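Local coordinates for protein aminopeptidase (Aneurinibacillus sp. AM-1, PDB 5IB9) that probably acts as a zinc-dependent aminopeptidase of peptidase family M28, trimming peptides from their N-terminus, and carries a protease-associated domain, at residues S26-P29 with P35-L38; K116-Q121 with R132-Q137; R253-L258 with A395-A400; A284-D289 with E349-L354. All coordinates share one frame; numbering follows the deposited sequence.

Interaction 1 of 4, residues S26-P29 with P35-L38; sequences SQAP and PEEL
E36 reaches back from the first turn of helix 35-50 and lies along A28 and P29, with nearly half of the buried surface its own. Its methylenes rest on the carbonyl oxygen of P29: CB is 3.2 Å from P29 O, and CG follows close behind. The CB of P29 leads away from the helix and its ring touches S231, so the proline meets E36 through its carbonyl oxygen. The carboxylate then turns to A28. CG stands anti to the carbonyl carbon (chi1 -67°) and the chain bends again at chi2 (-69°), which places OE1 beside the A28 methyl, 3.8 Å from A28 CB. No direct hydrogen bond joins the two segments. A water sits 2.9 Å from A28 O and 2.7 Å from E36 OE1, within hydrogen-bonding distance of both, though it has more acceptors near than protons to give. The same OE1 forms a salt bridge with K39, one turn further along the helix, so this oxygen has a charged partner besides the water. The site is a surface one; P29 lies about 10 Å, side chain to side chain, from the zinc ligands E273 and H371, so this interhelical loop, joining helix 15-25 to helix 35-50, belongs to the surroundings of the active site.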
loop_
_atom_site.group_PDB
_atom_site.type_symbol
_atom_site.label_atom_id
_atom_site.label_comp_id
_atom_site.label_asym_id
_atom_site.label_seq_id
_atom_site.Cartn_x
_atom_site.Cartn_y
_atom_site.Cartn_z
ATOM N N SER A 26 2.696 29.183 -2.338
ATOM C CA SER A 26 1.286 29.512 -2.220
ATOM C C SER A 26 0.812 30.450 -3.354
ATOM O O SER A 26 -0.247 31.101 -3.206
ATOM C CB SER A 26 0.989 30.179 -0.827
ATOM O OG SER A 26 1.692 31.383 -0.621
ATOM N N GLN A 27 1.527 30.459 -4.481
ATOM C CA GLN A 27 0.984 31.179 -5.666
ATOM C C GLN A 27 -0.272 30.540 -6.226
ATOM O O GLN A 27 -1.056 31.185 -7.010
ATOM C CB GLN A 27 2.043 31.278 -6.764
ATOM C CG GLN A 27 3.270 32.047 -6.360
ATOM C CD GLN A 27 4.359 31.996 -7.409
ATOM O OE1 GLN A 27 4.414 32.896 -8.314
ATOM N NE2 GLN A 27 5.249 31.018 -7.303
ATOM N N ALA A 28 -0.526 29.260 -5.915
ATOM C CA ALA A 28 -1.690 28.588 -6.347
ATOM C C ALA A 28 -1.885 27.363 -5.422
ATOM O O ALA A 28 -0.895 26.874 -4.849
ATOM C CB ALA A 28 -1.521 28.112 -7.870
ATOM N N PRO A 29 -3.083 26.827 -5.273
ATOM C CA PRO A 29 -3.287 25.566 -4.550
ATOM C C PRO A 29 -2.426 24.437 -5.119
ATOM O O PRO A 29 -2.108 24.412 -6.295
ATOM C CB PRO A 29 -4.785 25.283 -4.740
ATOM C CG PRO A 29 -5.394 26.642 -5.045
ATOM C CD PRO A 29 -4.380 27.338 -5.847
ATOM N N PRO A 35 -0.302 19.139 -11.412
ATOM C CA PRO A 35 0.912 19.800 -11.798
ATOM C C PRO A 35 1.480 20.764 -10.759
ATOM O O PRO A 35 2.681 20.990 -10.706
ATOM C CB PRO A 35 0.469 20.611 -13.072
ATOM C CG PRO A 35 -0.682 19.889 -13.558
ATOM C CD PRO A 35 -1.382 19.208 -12.440
ATOM N N GLU A 36 0.622 21.410 -9.967
ATOM C CA GLU A 36 1.196 22.319 -8.985
ATOM C C GLU A 36 1.869 21.570 -7.831
ATOM O O GLU A 36 2.838 22.061 -7.271
ATOM C CB GLU A 36 0.099 23.203 -8.314
ATOM C CG GLU A 36 -0.530 24.167 -9.316
ATOM C CD GLU A 36 0.446 25.231 -9.744
ATOM O OE1 GLU A 36 1.293 25.737 -8.988
ATOM O OE2 GLU A 36 0.414 25.622 -10.950
ATOM N N GLU A 37 1.378 20.390 -7.493
ATOM C CA GLU A 37 2.124 19.569 -6.430
ATOM C C GLU A 37 3.425 19.145 -7.011
ATOM O O GLU A 37 4.406 19.177 -6.261
ATOM C CB GLU A 37 1.307 18.353 -5.973
ATOM C CG GLU A 37 1.875 17.867 -4.640
ATOM C CD GLU A 37 1.364 16.528 -4.227
ATOM O OE1 GLU A 37 1.193 15.652 -5.143
ATOM O OE2 GLU A 37 1.153 16.317 -2.981
ATOM N N LEU A 38 3.458 18.765 -8.302
ATOM C CA LEU A 38 4.744 18.386 -8.893
ATOM C C LEU A 38 5.745 19.536 -8.899
ATOM O O LEU A 38 6.952 19.372 -8.559
ATOM C CB LEU A 38 4.538 17.863 -10.306
ATOM C CG LEU A 38 5.791 17.265 -10.941
ATOM C CD1 LEU A 38 6.250 16.073 -10.234
ATOM C CD2 LEU A 38 5.497 16.963 -12.434
HETATM O O HOH W 1 1.490 26.174 -6.306
#

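Interaction 2 of 4, residues K116-Q121 with R132-Q137; sequences KIALIQ and RNAAKQ
No aromatic ring, amide or guanidinium has a face or an edge in the meeting of A118 and I120 with A134: three aliphatic side chains do all the touching, methyl against methyl. They belong to a beta-alpha-beta unit of the protease-associated domain, in which strand 117-121 leads through helix 127-136 to strand 141-145, parallel to the first. A134 is the helix residue turned inward. Its methyl meets that of A118 head-on, CB to CB at 3.9 Å, and because both side chains are so small the backbones come close, with 6.6 Å between the two CA atoms. I120, two residues along the strand and on the same side of it, brings a longer arm. Its CG1 is anti to the carbonyl carbon (chi1 -57°) and the chain continues extended (chi2 -177°), which carries CD1 out toward the helix, leaning back to the A118 end, to 4.2 Å from A134 CB. A134 CB is thus touched by both strand residues, while V142 of the neighbouring strand 141-145 also packs on A134 and on I120. No polar atom is used between the segments, and all three residues are buried, so the helix is seated here by apolar contact alone. The helix also faces outward: K136 reaches the second subunit, where its NZ bonds to A161 O. Within the segment the last full turn is marked by K136 N, which donates to R132 O at 2.8 Å, and by a weaker bond from Q137 N to A134 O.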
loop_
_atom_site.group_PDB
_atom_site.type_symbol
_atom_site.label_atom_id
_atom_site.label_comp_id
_atom_site.label_asym_id
_atom_site.label_seq_id
_atom_site.Cartn_x
_atom_site.Cartn_y
_atom_site.Cartn_z
ATOM N N LYS A 116 -34.388 1.781 -2.465
ATOM C CA LYS A 116 -34.771 3.018 -1.794
ATOM C C LYS A 116 -33.585 3.925 -1.440
ATOM O O LYS A 116 -32.435 3.577 -1.718
ATOM C CB LYS A 116 -35.545 2.611 -0.559
ATOM C CG LYS A 116 -36.940 1.928 -0.953
ATOM C CD LYS A 116 -37.658 1.387 0.286
ATOM C CE LYS A 116 -38.869 0.541 -0.135
ATOM N NZ LYS A 116 -39.738 1.213 -1.200
ATOM N N ILE A 117 -33.863 5.105 -0.847
ATOM C CA ILE A 117 -32.786 6.064 -0.560
ATOM C C ILE A 117 -32.729 6.122 0.936
ATOM O O ILE A 117 -33.789 6.266 1.571
ATOM C CB ILE A 117 -33.107 7.461 -1.138
ATOM C CG1 ILE A 117 -33.123 7.383 -2.660
ATOM C CG2 ILE A 117 -32.079 8.477 -0.699
ATOM C CD1 ILE A 117 -33.802 8.606 -3.278
ATOM N N ALA A 118 -31.542 5.941 1.560
ATOM C CA ALA A 118 -31.456 5.995 3.005
ATOM C C ALA A 118 -31.202 7.407 3.503
ATOM O O ALA A 118 -30.412 8.097 2.915
ATOM C CB ALA A 118 -30.362 5.094 3.496
ATOM N N LEU A 119 -31.912 7.830 4.554
ATOM C CA LEU A 119 -31.632 9.085 5.241
ATOM C C LEU A 119 -30.931 8.717 6.517
ATOM O O LEU A 119 -31.438 7.908 7.305
ATOM C CB LEU A 119 -32.949 9.774 5.613
ATOM C CG LEU A 119 -32.762 11.186 6.217
ATOM C CD1 LEU A 119 -32.284 12.289 5.239
ATOM C CD2 LEU A 119 -34.119 11.620 6.836
ATOM N N ILE A 120 -29.751 9.321 6.730
ATOM C CA ILE A 120 -28.894 8.854 7.787
ATOM C C ILE A 120 -28.332 10.092 8.428
ATOM O O ILE A 120 -27.965 11.070 7.721
ATOM C CB ILE A 120 -27.671 8.066 7.239
ATOM C CG1 ILE A 120 -28.092 6.877 6.365
ATOM C CG2 ILE A 120 -26.837 7.587 8.416
ATOM C CD1 ILE A 120 -26.903 5.987 5.833
ATOM N N GLN A 121 -28.297 10.029 9.758
ATOM C CA GLN A 121 -27.878 11.127 10.594
ATOM C C GLN A 121 -26.369 10.962 10.808
ATOM O O GLN A 121 -25.897 9.852 11.103
ATOM C CB GLN A 121 -28.582 11.055 11.949
ATOM C CG GLN A 121 -27.894 11.869 13.036
ATOM C CD GLN A 121 -28.838 12.287 14.163
ATOM O OE1 GLN A 121 -29.236 13.471 14.241
ATOM N NE2 GLN A 121 -29.199 11.332 15.021
ATOM N N ARG A 132 -21.813 2.148 3.122
ATOM C CA ARG A 132 -21.730 0.707 2.853
ATOM C C ARG A 132 -22.831 -0.102 3.576
ATOM O O ARG A 132 -23.432 -1.008 2.991
ATOM C CB ARG A 132 -20.337 0.171 3.248
ATOM C CG ARG A 132 -19.240 0.374 2.201
ATOM C CD ARG A 132 -17.952 -0.332 2.673
ATOM N NE ARG A 132 -17.420 0.375 3.825
ATOM C CZ ARG A 132 -16.349 1.173 3.790
ATOM N NH1 ARG A 132 -15.641 1.343 2.653
ATOM N NH2 ARG A 132 -15.970 1.803 4.909
ATOM N N ASN A 133 -23.119 0.250 4.822
ATOM C CA ASN A 133 -24.189 -0.450 5.577
ATOM C C ASN A 133 -25.547 -0.373 4.853
ATOM O O ASN A 133 -26.245 -1.389 4.719
ATOM C CB ASN A 133 -24.308 0.078 7.007
ATOM C CG ASN A 133 -23.048 -0.185 7.859
ATOM O OD1 ASN A 133 -22.782 0.557 8.819
ATOM N ND2 ASN A 133 -22.241 -1.177 7.462
ATOM N N ALA A 134 -25.882 0.818 4.344
ATOM C CA ALA A 134 -27.134 1.039 3.565
ATOM C C ALA A 134 -27.124 0.342 2.210
ATOM O O ALA A 134 -28.130 -0.284 1.801
ATOM C CB ALA A 134 -27.402 2.569 3.420
ATOM N N ALA A 135 -25.982 0.446 1.505
ATOM C CA ALA A 135 -25.826 -0.187 0.208
ATOM C C ALA A 135 -25.890 -1.733 0.310
ATOM O O ALA A 135 -26.379 -2.387 -0.587
ATOM C CB ALA A 135 -24.529 0.250 -0.468
ATOM N N LYS A 136 -25.429 -2.287 1.421
ATOM C CA LYS A 136 -25.445 -3.757 1.628
ATOM C C LYS A 136 -26.906 -4.219 1.713
ATOM O O LYS A 136 -27.212 -5.379 1.402
ATOM C CB LYS A 136 -24.653 -4.128 2.915
ATOM C CG LYS A 136 -24.380 -5.640 3.145
ATOM C CD LYS A 136 -23.036 -6.086 2.545
ATOM C CE LYS A 136 -22.938 -7.613 2.363
ATOM N NZ LYS A 136 -22.111 -7.948 1.134
ATOM N N GLN A 137 -27.804 -3.295 2.112
ATOM C CA GLN A 137 -29.241 -3.570 2.219
ATOM C C GLN A 137 -30.019 -3.184 0.963
ATOM O O GLN A 137 -31.221 -3.375 0.902
ATOM C CB GLN A 137 -29.832 -2.920 3.465
ATOM C CG GLN A 137 -29.161 -3.384 4.745
ATOM C CD GLN A 137 -29.298 -4.897 4.917
ATOM O OE1 GLN A 137 -30.378 -5.392 5.271
ATOM N NE2 GLN A 137 -28.223 -5.641 4.632
#

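Interaction 3 of 4, residues R253-L258 with A395-A400; sequences RVMSKL and AVYQAA
A thioether leaning toward a tyrosine ring is the unusual thing here: M255 SD lies 5.4 Å from the centroid of the Y397 ring, on a line 59° off the ring normal. This Met-aromatic contact is oblique. The methionine gets there by bending, with CG anti to the carbonyl carbon and a second turn at chi2 (-70°), and its terminal methyl then slips past the ring toward the helix behind it. M255 CE is 3.8 Å from V396 CG1 and 4.1 Å from Y397 CB, touching a branch of the valine and the base of the tyrosine side chain. The segments are the C-terminal ends of helices 238-256 and 382-400 of the M28 peptidase domain, and both pack on strand 263-269, where L264 touches M255, V396 and A400. I9 of helix 6-10 also touches M255. L258, just beyond the end of its helix, closes on the tyrosine further out along the ring: its CD1 is 4.0 Å from Y397 CE1, its CB almost as near, and the two side chains run at about a right angle. No hydrogen bond crosses the contact. Within helix 238-256, S256 OG turns back to donate to R253 O at 2.7 Å, in the carbonyl plane and on a lone pair.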
loop_
_atom_site.group_PDB
_atom_site.type_symbol
_atom_site.label_atom_id
_atom_site.label_comp_id
_atom_site.label_asym_id
_atom_site.label_seq_id
_atom_site.Cartn_x
_atom_site.Cartn_y
_atom_site.Cartn_z
ATOM N N ARG A 253 18.425 23.502 6.502
ATOM C CA ARG A 253 19.544 24.389 6.201
ATOM C C ARG A 253 20.299 24.640 7.461
ATOM O O ARG A 253 21.552 24.548 7.507
ATOM C CB ARG A 253 18.970 25.651 5.684
ATOM C CG ARG A 253 20.114 26.615 5.172
ATOM C CD ARG A 253 19.571 27.995 4.782
ATOM N NE ARG A 253 19.292 28.708 6.018
ATOM C CZ ARG A 253 20.190 29.236 6.833
ATOM N NH1 ARG A 253 21.480 29.234 6.452
ATOM N NH2 ARG A 253 19.778 29.773 8.019
ATOM N N VAL A 254 19.589 24.921 8.548
ATOM C CA VAL A 254 20.309 25.158 9.844
ATOM C C VAL A 254 21.161 23.976 10.238
ATOM O O VAL A 254 22.340 24.156 10.625
ATOM C CB VAL A 254 19.281 25.497 10.970
ATOM C CG1 VAL A 254 19.972 25.448 12.378
ATOM C CG2 VAL A 254 18.749 26.903 10.708
ATOM N N MET A 255 20.614 22.740 10.180
ATOM C CA MET A 255 21.335 21.600 10.676
ATOM C C MET A 255 22.495 21.314 9.720
ATOM O O MET A 255 23.502 20.693 10.171
ATOM C CB MET A 255 20.451 20.351 10.763
ATOM C CG MET A 255 19.354 20.617 11.763
ATOM S SD MET A 255 20.062 20.674 13.450
ATOM C CE MET A 255 18.469 20.725 14.313
ATOM N N SER A 256 22.469 21.828 8.509
ATOM C CA SER A 256 23.609 21.552 7.579
ATOM C C SER A 256 24.868 22.271 8.080
ATOM O O SER A 256 26.004 21.911 7.661
ATOM C CB SER A 256 23.322 21.947 6.145
ATOM O OG SER A 256 23.352 23.339 5.930
ATOM N N LYS A 257 24.707 23.280 8.914
ATOM C CA LYS A 257 25.841 24.016 9.511
ATOM C C LYS A 257 26.447 23.409 10.743
ATOM O O LYS A 257 27.371 23.997 11.321
ATOM C CB LYS A 257 25.362 25.449 9.849
ATOM C CG LYS A 257 24.553 26.227 8.809
ATOM C CD LYS A 257 25.236 26.308 7.446
ATOM C CE LYS A 257 24.462 27.166 6.494
ATOM N NZ LYS A 257 25.119 27.231 5.135
ATOM N N LEU A 258 25.906 22.307 11.248
ATOM C CA LEU A 258 26.227 21.733 12.540
ATOM C C LEU A 258 26.605 20.235 12.525
ATOM O O LEU A 258 26.143 19.478 11.693
ATOM C CB LEU A 258 25.022 21.907 13.543
ATOM C CG LEU A 258 24.566 23.350 13.624
ATOM C CD1 LEU A 258 23.174 23.522 14.227
ATOM C CD2 LEU A 258 25.548 24.217 14.420
ATOM N N ALA A 395 14.622 21.430 20.014
ATOM C CA ALA A 395 14.191 20.108 20.513
ATOM C C ALA A 395 14.944 19.016 19.758
ATOM O O ALA A 395 15.482 18.095 20.409
ATOM C CB ALA A 395 12.672 19.881 20.354
ATOM N N VAL A 396 15.018 19.157 18.432
ATOM C CA VAL A 396 15.724 18.161 17.653
ATOM C C VAL A 396 17.243 18.184 18.019
ATOM O O VAL A 396 17.853 17.141 18.220
ATOM C CB VAL A 396 15.539 18.394 16.187
ATOM C CG1 VAL A 396 16.557 17.556 15.299
ATOM C CG2 VAL A 396 14.052 18.071 15.769
ATOM N N TYR A 397 17.784 19.401 18.128
ATOM C CA TYR A 397 19.239 19.447 18.377
ATOM C C TYR A 397 19.579 19.027 19.764
ATOM O O TYR A 397 20.724 18.601 20.033
ATOM C CB TYR A 397 19.650 20.900 18.184
ATOM C CG TYR A 397 21.138 21.133 18.206
ATOM C CD1 TYR A 397 21.941 20.532 17.244
ATOM C CD2 TYR A 397 21.676 21.987 19.110
ATOM C CE1 TYR A 397 23.361 20.814 17.175
ATOM C CE2 TYR A 397 23.086 22.242 19.075
ATOM C CZ TYR A 397 23.884 21.648 18.149
ATOM O OH TYR A 397 25.307 21.936 18.167
ATOM N N GLN A 398 18.637 19.113 20.723
ATOM C CA GLN A 398 18.938 18.591 22.050
ATOM C C GLN A 398 19.379 17.098 21.929
ATOM O O GLN A 398 20.248 16.626 22.655
ATOM C CB GLN A 398 17.729 18.655 22.960
ATOM C CG GLN A 398 17.956 18.122 24.438
ATOM C CD GLN A 398 16.977 18.680 25.423
ATOM O OE1 GLN A 398 16.319 19.721 25.167
ATOM N NE2 GLN A 398 16.817 17.992 26.557
ATOM N N ALA A 399 18.748 16.350 21.007
ATOM C CA ALA A 399 19.189 14.945 20.757
ATOM C C ALA A 399 20.276 14.938 19.689
ATOM O O ALA A 399 21.317 14.189 19.880
ATOM C CB ALA A 399 17.937 14.083 20.275
ATOM N N ALA A 400 20.227 15.737 18.614
ATOM C CA ALA A 400 21.123 15.503 17.493
ATOM C C ALA A 400 22.513 16.075 17.760
ATOM O O ALA A 400 23.486 15.719 17.045
ATOM C CB ALA A 400 20.607 16.084 16.192
#

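Interaction 4 of 4, residues A284-D289 with E349-L354; sequences ASLSED and ESFHAL. With ZN (zinc ion), chain G.
An apolar corner of the M28 peptidase domain, where L286 meets F351 and L354, joins the turn leading into helix 288-293 to the end of helix 348-352. One methyl carries it. L286 CD1 comes up to the edge of the F351 ring, near its plane, at 4.3 Å from CE1, and the same CD1 is 4.1 Å from L354 CD1, the two leucines crossing at a slant. The L286 chain is extended past CG (chi2 176°), which brings CD1 to both the phenylalanine and the leucine. I291 of helix 288-293 touches both leucines, and Y282 packs on F351. The polar residues that follow serve other partners. S287 is the N-cap of helix 288-293: its side chain caps a backbone N just past D289, and its own N is bonded to E290 OE1, the reciprocal pair of a capping box; its OG also meets E56 of the second subunit. E288 extends its carboxylate to a zinc ion that H204 of the second subunit also binds, so the metal bridges the dimer interface. Coordination is through one oxygen: E288 OE2 is 1.9 Å from the zinc, whereas OE1 stays 3.1 Å away. Waters complete the shell, some modelled too close together to be occupied at once. One water, itself 1.9 Å from the zinc, donates back to E288 OE1 at 3.1 Å, linking the second carboxylate oxygen to the metal's first shell.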
loop_
_atom_site.group_PDB
_atom_site.type_symbol
_atom_site.label_atom_id
_atom_site.label_comp_id
_atom_site.label_asym_id
_atom_site.label_seq_id
_atom_site.Cartn_x
_atom_site.Cartn_y
_atom_site.Cartn_z
ATOM N N ALA A 284 5.550 2.900 5.249
ATOM C CA ALA A 284 5.624 1.474 4.750
ATOM C C ALA A 284 6.951 1.174 4.117
ATOM O O ALA A 284 7.241 -0.063 3.894
ATOM C CB ALA A 284 4.539 1.245 3.748
ATOM N N SER A 285 7.788 2.140 3.824
ATOM C CA SER A 285 9.131 1.832 3.262
ATOM C C SER A 285 10.187 1.492 4.314
ATOM O O SER A 285 11.328 1.123 3.915
ATOM C CB SER A 285 9.638 3.031 2.412
ATOM O OG SER A 285 10.121 4.087 3.255
ATOM N N LEU A 286 9.936 1.765 5.571
ATOM C CA LEU A 286 10.917 1.571 6.632
ATOM C C LEU A 286 11.174 0.102 6.973
ATOM O O LEU A 286 10.212 -0.686 7.013
ATOM C CB LEU A 286 10.465 2.308 7.904
ATOM C CG LEU A 286 10.270 3.838 7.688
ATOM C CD1 LEU A 286 9.740 4.470 8.968
ATOM C CD2 LEU A 286 11.685 4.446 7.231
ATOM N N SER A 287 12.444 -0.212 7.251
ATOM C CA SER A 287 12.704 -1.556 7.766
ATOM C C SER A 287 12.438 -1.616 9.227
ATOM O O SER A 287 12.266 -0.582 9.918
ATOM C CB SER A 287 14.137 -1.862 7.528
ATOM O OG SER A 287 15.019 -1.064 8.370
ATOM N N GLU A 288 12.406 -2.861 9.774
ATOM C CA GLU A 288 12.202 -3.021 11.202
ATOM C C GLU A 288 13.330 -2.337 12.004
ATOM O O GLU A 288 13.045 -1.767 13.070
ATOM C CB GLU A 288 12.057 -4.537 11.575
ATOM C CG GLU A 288 10.711 -5.045 11.094
ATOM C CD GLU A 288 10.327 -6.498 11.543
ATOM O OE1 GLU A 288 11.210 -7.210 12.022
ATOM O OE2 GLU A 288 9.106 -6.761 11.570
ATOM N N ASP A 289 14.595 -2.426 11.524
ATOM C CA ASP A 289 15.700 -1.747 12.198
ATOM C C ASP A 289 15.454 -0.226 12.173
ATOM O O ASP A 289 15.638 0.422 13.214
ATOM C CB ASP A 289 17.034 -2.164 11.618
ATOM C CG ASP A 289 18.217 -1.585 12.377
ATOM O OD1 ASP A 289 18.257 -1.913 13.552
ATOM O OD2 ASP A 289 19.025 -0.815 11.765
ATOM N N GLU A 349 0.295 10.673 12.583
ATOM C CA GLU A 349 -0.494 9.423 12.758
ATOM C C GLU A 349 0.124 8.245 12.045
ATOM O O GLU A 349 -0.062 7.102 12.470
ATOM C CB GLU A 349 -1.862 9.678 12.198
ATOM C CG GLU A 349 -2.914 8.610 12.641
ATOM C CD GLU A 349 -4.325 9.130 12.324
ATOM O OE1 GLU A 349 -4.742 10.256 12.732
ATOM O OE2 GLU A 349 -5.012 8.422 11.636
ATOM N N SER A 350 0.867 8.498 10.973
ATOM C CA SER A 350 1.510 7.379 10.252
ATOM C C SER A 350 2.676 6.739 10.942
ATOM O O SER A 350 2.985 5.566 10.707
ATOM C CB SER A 350 1.885 7.920 8.858
ATOM O OG SER A 350 0.688 8.397 8.186
ATOM N N PHE A 351 3.296 7.571 11.770
ATOM C CA PHE A 351 4.483 7.095 12.543
ATOM C C PHE A 351 3.998 6.576 13.881
ATOM O O PHE A 351 4.556 5.567 14.332
ATOM C CB PHE A 351 5.539 8.222 12.600
ATOM C CG PHE A 351 5.984 8.593 11.240
ATOM C CD1 PHE A 351 6.926 7.791 10.572
ATOM C CD2 PHE A 351 5.333 9.589 10.498
ATOM C CE1 PHE A 351 7.257 8.027 9.211
ATOM C CE2 PHE A 351 5.678 9.849 9.163
ATOM C CZ PHE A 351 6.658 9.050 8.521
ATOM N N HIS A 352 3.058 7.221 14.554
ATOM C CA HIS A 352 2.485 6.625 15.754
ATOM C C HIS A 352 1.999 5.186 15.458
ATOM O O HIS A 352 2.184 4.294 16.327
ATOM C CB HIS A 352 1.375 7.518 16.216
ATOM C CG HIS A 352 0.682 6.957 17.390
ATOM N ND1 HIS A 352 1.109 7.225 18.671
ATOM C CD2 HIS A 352 -0.419 6.178 17.477
ATOM C CE1 HIS A 352 0.303 6.601 19.524
ATOM N NE2 HIS A 352 -0.568 5.892 18.827
ATOM N N ALA A 353 1.534 4.932 14.278
ATOM C CA ALA A 353 0.942 3.632 13.947
ATOM C C ALA A 353 2.041 2.595 13.985
ATOM O O ALA A 353 1.773 1.405 14.223
ATOM C CB ALA A 353 0.349 3.686 12.601
ATOM N N LEU A 354 3.306 2.963 13.769
ATOM C CA LEU A 354 4.441 2.026 13.873
ATOM C C LEU A 354 5.055 1.911 15.252
ATOM O O LEU A 354 6.056 1.206 15.379
ATOM C CB LEU A 354 5.488 2.463 12.853
ATOM C CG LEU A 354 5.108 2.329 11.376
ATOM C CD1 LEU A 354 6.388 2.686 10.620
ATOM C CD2 LEU A 354 4.697 0.893 11.045
HETATM ZN ZN ZN G . 8.382 -8.465 11.980
HETATM O O HOH W 2 9.419 -9.428 13.316
HETATM O O HOH W 3 6.092 -8.965 12.871
HETATM O O HOH W 4 6.754 -7.915 12.946
HETATM O O HOH W 5 7.652 -9.870 13.333
#

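In the fold
Interactions 1, 3 and 4 lie in the catalytic part of the chain, while interaction 2 sits apart in the protease-associated domain, its centre about 53 Å from that of interaction 3 and on the opposite side of the chain's centre. Interactions 1 and 2 close in turn before interaction 3 opens; interaction 4 is nested inside the long loop that interaction 3 closes, with about 23 Å between their centres. None touches another. P29 of interaction 1 and F351 of interaction 4 each have side chains about 13 Å from the bound inhibitor, whereas interactions 2 and 4 both have residues that reach the second subunit, so the dimer engages both domains.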